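Putative hyaluronoglucosaminidase (Clostridium perfringens, PDB 6PWI) is a family 84 glycoside hydrolase that probably has hexosaminidase activity, this chain being the part with the family 20-like and catalytic β-N-acetylglucosaminidase domains. Local coordinates at residues A[33-38]-A[455-460]; A[205-210]-A[442-447]; A[435-440]-A[459-464]. All blocks are in the same frame, centred on the assembly; numbering follows the deposited sequence.

Contact 1: residues A[33-38]-A[455-460]; sequences EYEIYP and WKDSFK
Glu35 turns CG anti to its own N (chi1 172°) and continues extended beyond CG (chi2 177°), which carries its carboxylate out toward Lys460, while Lys460 holds CG between its N and C and then bends at both of its last torsions; the two chains thus arrive from opposite directions. Lys460 NZ forms a salt bridge with Glu35 OE2 at 2.5 Å, on the syn lone pair of that oxygen. Lys460 NZ also donates to the main-chain Asp457 O at 3.1 Å, one turn back in its own helix, and lies 3.7 Å from Asp457 OD1, a long salt bridge. Asp457 OD2 accepts a hydrogen bond from Tyr37 OH on its anti lone pair, at 2.5 Å, with the ring and carboxylate planes 62° apart. Two acids therefore lie close together, Glu35 OE1 to Asp457 OD2 at 3.6 Å, a repulsion probably offset by Lys460 and by Lys453, which is salt-bridged to OD2. The network joins the N-terminal segment, which leads toward strand 43-46 of the family 20-like domain, to helix 451-462 of the catalytic region. Ile36 packs on helix 144-158, whereas Tyr37 rests against helix 433-444 through Phe437 and Asp441.

Contact 2: residues A[205-210]-A[442-447]; sequences DFKMNS and YGWNRA
Lys207 lays its aliphatic chain over one face of the Trp444 indole. CD sits almost exactly above the six-membered ring, 3.7 Å from the ring centroid and only 5° off the normal, a CH-pi contact; Lys207 CD is nearly equidistant from the six ring carbons, 3.9 Å from both Trp444 CH2 and CZ3. Nearer the backbone, Lys207 CB lies 4.0 Å from Trp444 CE3, so the chain touches the benzene half of the indole at two points. The last torsion, chi4 71°, bends the amine out of the otherwise extended line. NZ ends 5.6 Å from the six-membered ring centroid, a long cation-pi geometry that is at most a weak attraction, and its hydrogen-bond partner is Ser153 OG on helix 144-158. The indole's N-H, NE1, bonds to Asp173 OD1 of strand 165-175.

The chain folds here as a (β/α)8 barrel, and Lys207 belongs to the loop that leads from helix 193-204 into the second barrel strand, 210-213. Trp444 is the last residue of helix 433-444, which follows the eighth strand, 418-423. The contact therefore joins the early and the last parts of the barrel, next to its first strand, at the end where strands begin, away from the end that carries the active site in barrels of this kind. Arg180, on the first strand, touches both: its NH2 bonds to Lys207 O, and the Trp444 side chain packs on it. Lys207 has left-handed backbone angles, and its CB points toward Trp444. Met208 packs against Ile439 and Ala440 of helix 433-444, while Trp444 also touches Pro38.

Contact 3: residues A[435-440]-A[459-464]; sequences ALFAIA and FKYIEP
Aromatic contact dominates: Phe437 and Tyr461 set their rings nearly parallel, with planes 21° apart, but slid so far past each other that they barely overlap, the centroids being 5.5 Å apart. The closest approach is that of Phe437 CE1 to Tyr461 CD2, 3.6 Å. Next comes Phe437 CZ, 3.9 Å from Tyr461 CD2. Phe437 reaches across because its CG stands anti to the backbone N (chi1 -165°). Phe206 meets both rings edge-to-face.

Aliphatic contact is slight. Ile462 CD1 comes no nearer than 4.9 Å to Phe437 CB, and Ile462 packs mainly on Lys433 and Val434 at the start of helix 433-444. Within its own helix, Lys460 CG lies 3.8 Å above one face of the Tyr461 ring.

Polar bonding does not cross between the two helical segments. The phenol of Tyr461 instead reaches Glu35 OE2, the oxygen that also carries the salt bridge from Lys460.

Helices 433-444 and 451-462 thus meet here through apolar ring contact, probably held by dispersion and burial rather than by ring stacking, and the hydrogen bond of the Tyr461 hydroxyl leads away to Glu35 in the N-terminal segment, where two donors probably help to stabilise the carboxylate charge.

In the fold
From the N terminus, 33-38, in the loop before strand 43-46, pairs with helix 451-462 in contact 1, closing a loop of more than 400 residues spanning the N-terminal sheet and the barrel. Contact 2 falls wholly within this span, joining the entry to the second barrel strand with the end of helix 433-444. Contact 3 links that helix to the next one, 451-462; its short loop crosses that of contact 2 and finishes on the same stretch as contact 1. In space the three adjoin: Pro38 touches Phe206, Ser458 packs on Phe437, and Met208 reaches Leu436, tying N-terminal segment, barrel and following helix together.

Contact 1: residues A[33-38]-A[455-460]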
loop_
_atom_site.group_PDB
_atom_site.type_symbol
_atom_site.label_atom_id
_atom_site.label_comp_id
_atom_site.label_asym_id
_atom_site.label_seq_id
_atom_site.Cartn_x
_atom_site.Cartn_y
_atom_site.Cartn_z
ATOM N N GLU A 33 -10.919 -23.758 0.715
ATOM C CA GLU A 33 -10.255 -23.061 1.810
ATOM C C GLU A 33 -10.361 -21.543 1.626
ATOM O O GLU A 33 -10.598 -21.056 0.523
ATOM C CB GLU A 33 -8.827 -23.591 1.952
ATOM C CG GLU A 33 -8.801 -25.073 2.302
ATOM C CD GLU A 33 -7.457 -25.791 2.292
ATOM O OE1 GLU A 33 -7.389 -26.938 2.798
ATOM O OE2 GLU A 33 -6.479 -25.217 1.778
ATOM N N TYR A 34 -10.202 -20.793 2.724
ATOM C CA TYR A 34 -10.433 -19.354 2.731
ATOM C C TYR A 34 -9.271 -18.602 2.085
ATOM O O TYR A 34 -8.108 -18.972 2.251
ATOM C CB TYR A 34 -10.666 -18.837 4.152
ATOM C CG TYR A 34 -11.753 -19.567 4.896
ATOM C CD1 TYR A 34 -13.039 -19.641 4.380
ATOM C CD2 TYR A 34 -11.500 -20.188 6.110
ATOM C CE1 TYR A 34 -14.046 -20.318 5.047
ATOM C CE2 TYR A 34 -12.499 -20.864 6.794
ATOM C CZ TYR A 34 -13.775 -20.933 6.258
ATOM O OH TYR A 34 -14.774 -21.590 6.920
ATOM N N GLU A 35 -9.619 -17.538 1.347
ATOM C CA GLU A 35 -8.643 -16.604 0.809
ATOM C C GLU A 35 -8.336 -15.550 1.873
ATOM O O GLU A 35 -9.210 -14.774 2.258
ATOM C CB GLU A 35 -9.161 -15.984 -0.489
ATOM C CG GLU A 35 -8.300 -14.855 -1.016
ATOM C CD GLU A 35 -8.786 -14.289 -2.339
ATOM O OE1 GLU A 35 -8.751 -15.028 -3.345
ATOM O OE2 GLU A 35 -9.216 -13.114 -2.360
ATOM N N ILE A 36 -7.085 -15.556 2.345
ATOM C CA ILE A 36 -6.622 -14.617 3.351
ATOM C C ILE A 36 -5.391 -13.885 2.821
ATOM O O ILE A 36 -4.416 -14.518 2.421
ATOM C CB ILE A 36 -6.319 -15.350 4.669
ATOM C CG1 ILE A 36 -7.568 -16.032 5.226
ATOM C CG2 ILE A 36 -5.704 -14.400 5.683
ATOM C CD1 ILE A 36 -7.265 -17.109 6.237
ATOM N N TYR A 37 -5.454 -12.547 2.837
ATOM C CA TYR A 37 -4.322 -11.701 2.494
ATOM C C TYR A 37 -4.004 -10.787 3.671
ATOM O O TYR A 37 -4.917 -10.247 4.292
ATOM C CB TYR A 37 -4.621 -10.872 1.242
ATOM C CG TYR A 37 -4.409 -11.606 -0.055
ATOM C CD1 TYR A 37 -3.139 -11.731 -0.596
ATOM C CD2 TYR A 37 -5.470 -12.193 -0.732
ATOM C CE1 TYR A 37 -2.930 -12.416 -1.782
ATOM C CE2 TYR A 37 -5.279 -12.886 -1.918
ATOM C CZ TYR A 37 -4.002 -12.995 -2.445
ATOM O OH TYR A 37 -3.780 -13.664 -3.616
ATOM N N PRO A 38 -2.716 -10.554 4.010
ATOM C CA PRO A 38 -1.588 -11.185 3.321
ATOM C C PRO A 38 -1.599 -12.695 3.539
ATOM O O PRO A 38 -2.252 -13.171 4.461
ATOM C CB PRO A 38 -0.364 -10.575 4.021
ATOM C CG PRO A 38 -0.886 -9.280 4.601
ATOM C CD PRO A 38 -2.284 -9.627 5.067
ATOM N N TRP A 455 -2.111 -9.264 -7.242
ATOM C CA TRP A 455 -2.626 -8.139 -7.996
ATOM C C TRP A 455 -4.082 -8.388 -8.389
ATOM O O TRP A 455 -4.951 -7.555 -8.150
ATOM C CB TRP A 455 -1.724 -7.895 -9.203
ATOM C CG TRP A 455 -2.114 -6.731 -10.059
ATOM C CD1 TRP A 455 -2.349 -5.444 -9.668
ATOM C CD2 TRP A 455 -2.281 -6.751 -11.486
ATOM N NE1 TRP A 455 -2.660 -4.662 -10.747
ATOM C CE2 TRP A 455 -2.626 -5.436 -11.877
ATOM C CE3 TRP A 455 -2.173 -7.749 -12.464
ATOM C CZ2 TRP A 455 -2.860 -5.101 -13.211
ATOM C CZ3 TRP A 455 -2.406 -7.418 -13.781
ATOM C CH2 TRP A 455 -2.743 -6.111 -14.145
ATOM N N LYS A 456 -4.349 -9.562 -8.965
ATOM C CA LYS A 456 -5.682 -9.890 -9.444
ATOM C C LYS A 456 -6.663 -9.976 -8.271
ATOM O O LYS A 456 -7.801 -9.511 -8.366
ATOM C CB LYS A 456 -5.635 -11.190 -10.257
ATOM C CG LYS A 456 -6.910 -11.521 -11.017
ATOM C CD LYS A 456 -6.995 -12.952 -11.489
ATOM C CE LYS A 456 -8.316 -13.245 -12.173
ATOM N NZ LYS A 456 -8.514 -14.700 -12.385
ATOM N N ASP A 457 -6.217 -10.567 -7.156
ATOM C CA ASP A 457 -7.116 -10.832 -6.045
ATOM C C ASP A 457 -7.495 -9.532 -5.343
ATOM O O ASP A 457 -8.542 -9.463 -4.708
ATOM C CB ASP A 457 -6.554 -11.877 -5.079
ATOM C CG ASP A 457 -6.504 -13.279 -5.664
ATOM O OD1 ASP A 457 -7.234 -13.534 -6.650
ATOM O OD2 ASP A 457 -5.722 -14.101 -5.142
ATOM N N SER A 458 -6.649 -8.508 -5.485
ATOM C CA SER A 458 -6.816 -7.263 -4.758
ATOM C C SER A 458 -8.092 -6.530 -5.171
ATOM O O SER A 458 -8.741 -5.911 -4.327
ATOM C CB SER A 458 -5.601 -6.388 -4.899
ATOM O OG SER A 458 -5.479 -5.883 -6.219
ATOM N N PHE A 459 -8.464 -6.606 -6.454
ATOM C CA PHE A 459 -9.525 -5.744 -6.957
ATOM C C PHE A 459 -10.844 -5.958 -6.214
ATOM O O PHE A 459 -11.580 -5.000 -5.989
ATOM C CB PHE A 459 -9.577 -5.737 -8.490
ATOM C CG PHE A 459 -8.344 -5.097 -9.074
ATOM C CD1 PHE A 459 -8.230 -3.714 -9.169
ATOM C CD2 PHE A 459 -7.256 -5.883 -9.434
ATOM C CE1 PHE A 459 -7.062 -3.134 -9.638
ATOM C CE2 PHE A 459 -6.092 -5.301 -9.910
ATOM C CZ PHE A 459 -5.999 -3.930 -10.008
ATOM N N LYS A 460 -11.129 -7.196 -5.798
ATOM C CA LYS A 460 -12.390 -7.461 -5.119
ATOM C C LYS A 460 -12.431 -6.749 -3.764
ATOM O O LYS A 460 -13.503 -6.371 -3.299
ATOM C CB LYS A 460 -12.687 -8.961 -5.014
ATOM C CG LYS A 460 -11.869 -9.732 -3.986
ATOM C CD LYS A 460 -12.172 -11.218 -3.949
ATOM C CE LYS A 460 -11.402 -12.007 -4.984
ATOM N NZ LYS A 460 -9.993 -12.171 -4.564
#

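Contact 2: residues A[205-210]-A[442-447]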
loop_
_atom_site.group_PDB
_atom_site.type_symbol
_atom_site.label_atom_id
_atom_site.label_comp_id
_atom_site.label_asym_id
_atom_site.label_seq_id
_atom_site.Cartn_x
_atom_site.Cartn_y
_atom_site.Cartn_z
ATOM N N ASP A 205 -6.878 -3.413 7.253
ATOM C CA ASP A 205 -7.500 -4.655 6.823
ATOM C C ASP A 205 -6.457 -5.645 6.303
ATOM O O ASP A 205 -6.769 -6.822 6.152
ATOM C CB ASP A 205 -8.615 -4.418 5.798
ATOM C CG ASP A 205 -9.932 -3.921 6.388
ATOM O OD1 ASP A 205 -10.112 -4.022 7.628
ATOM O OD2 ASP A 205 -10.784 -3.434 5.600
ATOM N N PHE A 206 -5.226 -5.180 6.035
ATOM C CA PHE A 206 -4.192 -6.059 5.503
ATOM C C PHE A 206 -2.934 -6.033 6.375
ATOM O O PHE A 206 -1.842 -6.368 5.918
ATOM C CB PHE A 206 -4.014 -5.840 3.995
ATOM C CG PHE A 206 -5.315 -5.944 3.244
ATOM C CD1 PHE A 206 -5.933 -7.174 3.055
ATOM C CD2 PHE A 206 -5.955 -4.803 2.776
ATOM C CE1 PHE A 206 -7.152 -7.261 2.399
ATOM C CE2 PHE A 206 -7.179 -4.891 2.127
ATOM C CZ PHE A 206 -7.775 -6.120 1.941
ATOM N N LYS A 207 -3.111 -5.657 7.649
ATOM C CA LYS A 207 -2.106 -5.823 8.692
ATOM C C LYS A 207 -0.952 -4.832 8.527
ATOM O O LYS A 207 0.144 -5.073 9.029
ATOM C CB LYS A 207 -1.595 -7.267 8.740
ATOM C CG LYS A 207 -2.664 -8.335 8.928
ATOM C CD LYS A 207 -2.069 -9.690 9.243
ATOM C CE LYS A 207 -3.093 -10.744 9.600
ATOM N NZ LYS A 207 -3.880 -11.165 8.419
ATOM N N MET A 208 -1.200 -3.712 7.836
ATOM C CA MET A 208 -0.231 -2.628 7.782
ATOM C C MET A 208 -0.164 -1.949 9.149
ATOM O O MET A 208 -1.148 -1.950 9.887
ATOM C CB MET A 208 -0.603 -1.604 6.704
ATOM C CG MET A 208 -0.276 -2.090 5.306
ATOM S SD MET A 208 -0.531 -0.832 4.030
ATOM C CE MET A 208 0.905 -1.104 2.994
ATOM N N ASN A 209 0.999 -1.369 9.482
ATOM C CA ASN A 209 1.185 -0.814 10.813
ATOM C C ASN A 209 1.681 0.633 10.762
ATOM O O ASN A 209 1.938 1.218 11.809
ATOM C CB ASN A 209 2.028 -1.732 11.712
ATOM C CG ASN A 209 3.458 -1.971 11.255
ATOM O OD1 ASN A 209 3.970 -1.293 10.363
ATOM N ND2 ASN A 209 4.131 -2.922 11.886
ATOM N N SER A 210 1.800 1.214 9.558
ATOM C CA SER A 210 2.510 2.476 9.405
ATOM C C SER A 210 1.847 3.372 8.368
ATOM O O SER A 210 1.694 2.982 7.213
ATOM C CB SER A 210 3.943 2.235 9.019
ATOM O OG SER A 210 4.644 1.595 10.070
ATOM N N TYR A 442 3.298 -8.334 0.370
ATOM C CA TYR A 442 4.723 -8.581 0.246
ATOM C C TYR A 442 5.432 -8.311 1.571
ATOM O O TYR A 442 6.324 -9.057 1.963
ATOM C CB TYR A 442 5.316 -7.727 -0.876
ATOM C CG TYR A 442 6.817 -7.794 -1.010
ATOM C CD1 TYR A 442 7.458 -8.962 -1.397
ATOM C CD2 TYR A 442 7.605 -6.682 -0.764
ATOM C CE1 TYR A 442 8.837 -9.027 -1.535
ATOM C CE2 TYR A 442 8.984 -6.724 -0.908
ATOM C CZ TYR A 442 9.601 -7.899 -1.293
ATOM O OH TYR A 442 10.958 -7.943 -1.425
ATOM N N GLY A 443 5.036 -7.228 2.247
ATOM C CA GLY A 443 5.689 -6.814 3.477
ATOM C C GLY A 443 5.518 -7.848 4.584
ATOM O O GLY A 443 6.445 -8.065 5.369
ATOM N N TRP A 444 4.335 -8.482 4.618
ATOM C CA TRP A 444 3.987 -9.462 5.634
ATOM C C TRP A 444 4.662 -10.805 5.347
ATOM O O TRP A 444 5.357 -11.343 6.214
ATOM C CB TRP A 444 2.465 -9.606 5.775
ATOM C CG TRP A 444 2.063 -10.585 6.838
ATOM C CD1 TRP A 444 1.851 -11.923 6.678
ATOM C CD2 TRP A 444 1.846 -10.313 8.235
ATOM N NE1 TRP A 444 1.518 -12.502 7.873
ATOM C CE2 TRP A 444 1.506 -11.541 8.848
ATOM C CE3 TRP A 444 1.903 -9.159 9.031
ATOM C CZ2 TRP A 444 1.229 -11.645 10.214
ATOM C CZ3 TRP A 444 1.634 -9.263 10.381
ATOM C CH2 TRP A 444 1.297 -10.489 10.962
ATOM N N ASN A 445 4.450 -11.325 4.125
ATOM C CA ASN A 445 4.924 -12.639 3.719
ATOM C C ASN A 445 5.674 -12.515 2.396
ATOM O O ASN A 445 5.046 -12.482 1.340
ATOM C CB ASN A 445 3.759 -13.623 3.551
ATOM C CG ASN A 445 4.189 -15.045 3.245
ATOM O OD1 ASN A 445 5.264 -15.279 2.694
ATOM N ND2 ASN A 445 3.351 -16.010 3.594
ATOM N N ARG A 446 7.011 -12.497 2.464
ATOM C CA ARG A 446 7.834 -12.228 1.298
ATOM C C ARG A 446 7.888 -13.422 0.346
ATOM O O ARG A 446 7.641 -13.268 -0.846
ATOM C CB ARG A 446 9.230 -11.765 1.711
ATOM C CG ARG A 446 9.300 -10.279 2.017
ATOM C CD ARG A 446 10.642 -10.016 2.659
ATOM N NE ARG A 446 10.630 -8.957 3.652
ATOM C CZ ARG A 446 11.603 -8.786 4.547
ATOM N NH1 ARG A 446 12.632 -9.622 4.561
ATOM N NH2 ARG A 446 11.541 -7.793 5.424
ATOM N N ALA A 447 8.237 -14.604 0.858
ATOM C CA ALA A 447 8.503 -15.737 -0.019
ATOM C C ALA A 447 7.253 -16.128 -0.808
ATOM O O ALA A 447 7.359 -16.511 -1.973
ATOM C CB ALA A 447 9.064 -16.901 0.760
#

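Contact 3: residues A[435-440]-A[459-464]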
loop_
_atom_site.group_PDB
_atom_site.type_symbol
_atom_site.label_atom_id
_atom_site.label_comp_id
_atom_site.label_asym_id
_atom_site.label_seq_id
_atom_site.Cartn_x
_atom_site.Cartn_y
_atom_site.Cartn_z
ATOM N N ALA A 435 -1.488 -0.588 -4.874
ATOM C CA ALA A 435 -0.128 -0.744 -4.384
ATOM C C ALA A 435 -0.121 -1.029 -2.883
ATOM O O ALA A 435 0.699 -1.816 -2.412
ATOM C CB ALA A 435 0.681 0.474 -4.721
ATOM N N LEU A 436 -1.037 -0.404 -2.133
ATOM C CA LEU A 436 -1.091 -0.649 -0.700
ATOM C C LEU A 436 -1.284 -2.142 -0.458
ATOM O O LEU A 436 -0.583 -2.729 0.362
ATOM C CB LEU A 436 -2.201 0.182 -0.046
ATOM C CG LEU A 436 -1.735 1.421 0.720
ATOM C CD1 LEU A 436 -1.190 2.483 -0.226
ATOM C CD2 LEU A 436 -2.872 1.993 1.551
ATOM N N PHE A 437 -2.210 -2.750 -1.213
ATOM C CA PHE A 437 -2.452 -4.180 -1.125
ATOM C C PHE A 437 -1.161 -4.951 -1.394
ATOM O O PHE A 437 -0.845 -5.883 -0.658
ATOM C CB PHE A 437 -3.553 -4.602 -2.096
ATOM C CG PHE A 437 -4.123 -5.973 -1.836
ATOM C CD1 PHE A 437 -5.253 -6.132 -1.043
ATOM C CD2 PHE A 437 -3.537 -7.105 -2.386
ATOM C CE1 PHE A 437 -5.787 -7.395 -0.821
ATOM C CE2 PHE A 437 -4.070 -8.367 -2.156
ATOM C CZ PHE A 437 -5.200 -8.510 -1.383
ATOM N N ALA A 438 -0.416 -4.541 -2.435
ATOM C CA ALA A 438 0.791 -5.245 -2.840
ATOM C C ALA A 438 1.831 -5.204 -1.724
ATOM O O ALA A 438 2.318 -6.252 -1.297
ATOM C CB ALA A 438 1.330 -4.680 -4.126
ATOM N N ILE A 439 2.135 -3.994 -1.242
ATOM C CA ILE A 439 3.137 -3.779 -0.205
ATOM C C ILE A 439 2.738 -4.489 1.092
ATOM O O ILE A 439 3.595 -5.021 1.790
ATOM C CB ILE A 439 3.391 -2.270 0.001
ATOM C CG1 ILE A 439 3.908 -1.606 -1.278
ATOM C CG2 ILE A 439 4.304 -2.005 1.186
ATOM C CD1 ILE A 439 4.984 -2.376 -1.988
ATOM N N ALA A 440 1.438 -4.505 1.400
ATOM C CA ALA A 440 0.940 -5.161 2.595
ATOM C C ALA A 440 1.234 -6.657 2.524
ATOM O O ALA A 440 1.776 -7.222 3.472
ATOM C CB ALA A 440 -0.534 -4.897 2.758
ATOM N N PHE A 459 -8.464 -6.606 -6.454
ATOM C CA PHE A 459 -9.525 -5.744 -6.957
ATOM C C PHE A 459 -10.844 -5.958 -6.214
ATOM O O PHE A 459 -11.580 -5.000 -5.989
ATOM C CB PHE A 459 -9.577 -5.737 -8.490
ATOM C CG PHE A 459 -8.344 -5.097 -9.074
ATOM C CD1 PHE A 459 -8.230 -3.714 -9.169
ATOM C CD2 PHE A 459 -7.256 -5.883 -9.434
ATOM C CE1 PHE A 459 -7.062 -3.134 -9.638
ATOM C CE2 PHE A 459 -6.092 -5.301 -9.910
ATOM C CZ PHE A 459 -5.999 -3.930 -10.008
ATOM N N LYS A 460 -11.129 -7.196 -5.798
ATOM C CA LYS A 460 -12.390 -7.461 -5.119
ATOM C C LYS A 460 -12.431 -6.749 -3.764
ATOM O O LYS A 460 -13.503 -6.371 -3.299
ATOM C CB LYS A 460 -12.687 -8.961 -5.014
ATOM C CG LYS A 460 -11.869 -9.732 -3.986
ATOM C CD LYS A 460 -12.172 -11.218 -3.949
ATOM C CE LYS A 460 -11.402 -12.007 -4.984
ATOM N NZ LYS A 460 -9.993 -12.171 -4.564
ATOM N N TYR A 461 -11.259 -6.547 -3.150
ATOM C CA TYR A 461 -11.161 -5.872 -1.867
ATOM C C TYR A 461 -11.223 -4.359 -2.051
ATOM O O TYR A 461 -11.821 -3.661 -1.238
ATOM C CB TYR A 461 -9.874 -6.276 -1.149
ATOM C CG TYR A 461 -9.803 -7.751 -0.875
ATOM C CD1 TYR A 461 -10.530 -8.316 0.161
ATOM C CD2 TYR A 461 -9.042 -8.589 -1.682
ATOM C CE1 TYR A 461 -10.485 -9.679 0.408
ATOM C CE2 TYR A 461 -8.988 -9.954 -1.448
ATOM C CZ TYR A 461 -9.712 -10.499 -0.399
ATOM O OH TYR A 461 -9.661 -11.840 -0.153
ATOM N N ILE A 462 -10.592 -3.864 -3.118
ATOM C CA ILE A 462 -10.516 -2.434 -3.347
ATOM C C ILE A 462 -11.886 -1.924 -3.775
ATOM O O ILE A 462 -12.310 -0.859 -3.335
ATOM C CB ILE A 462 -9.422 -2.101 -4.380
ATOM C CG1 ILE A 462 -8.057 -2.593 -3.895
ATOM C CG2 ILE A 462 -9.423 -0.613 -4.716
ATOM C CD1 ILE A 462 -6.992 -2.581 -4.954
ATOM N N GLU A 463 -12.563 -2.698 -4.630
ATOM C CA GLU A 463 -13.801 -2.262 -5.256
ATOM C C GLU A 463 -14.750 -3.453 -5.391
ATOM O O GLU A 463 -14.770 -4.122 -6.425
ATOM C CB GLU A 463 -13.503 -1.592 -6.601
ATOM C CG GLU A 463 -14.740 -1.287 -7.425
ATOM C CD GLU A 463 -15.823 -0.540 -6.663
ATOM O OE1 GLU A 463 -15.594 0.642 -6.330
ATOM O OE2 GLU A 463 -16.883 -1.149 -6.374
ATOM N N PRO A 464 -15.587 -3.735 -4.364
ATOM C CA PRO A 464 -16.401 -4.954 -4.335
ATOM C C PRO A 464 -17.502 -5.048 -5.393
ATOM O O PRO A 464 -17.916 -6.145 -5.751
ATOM C CB PRO A 464 -17.030 -4.956 -2.931
ATOM C CG PRO A 464 -16.233 -3.929 -2.150
ATOM C CD PRO A 464 -15.787 -2.901 -3.169
#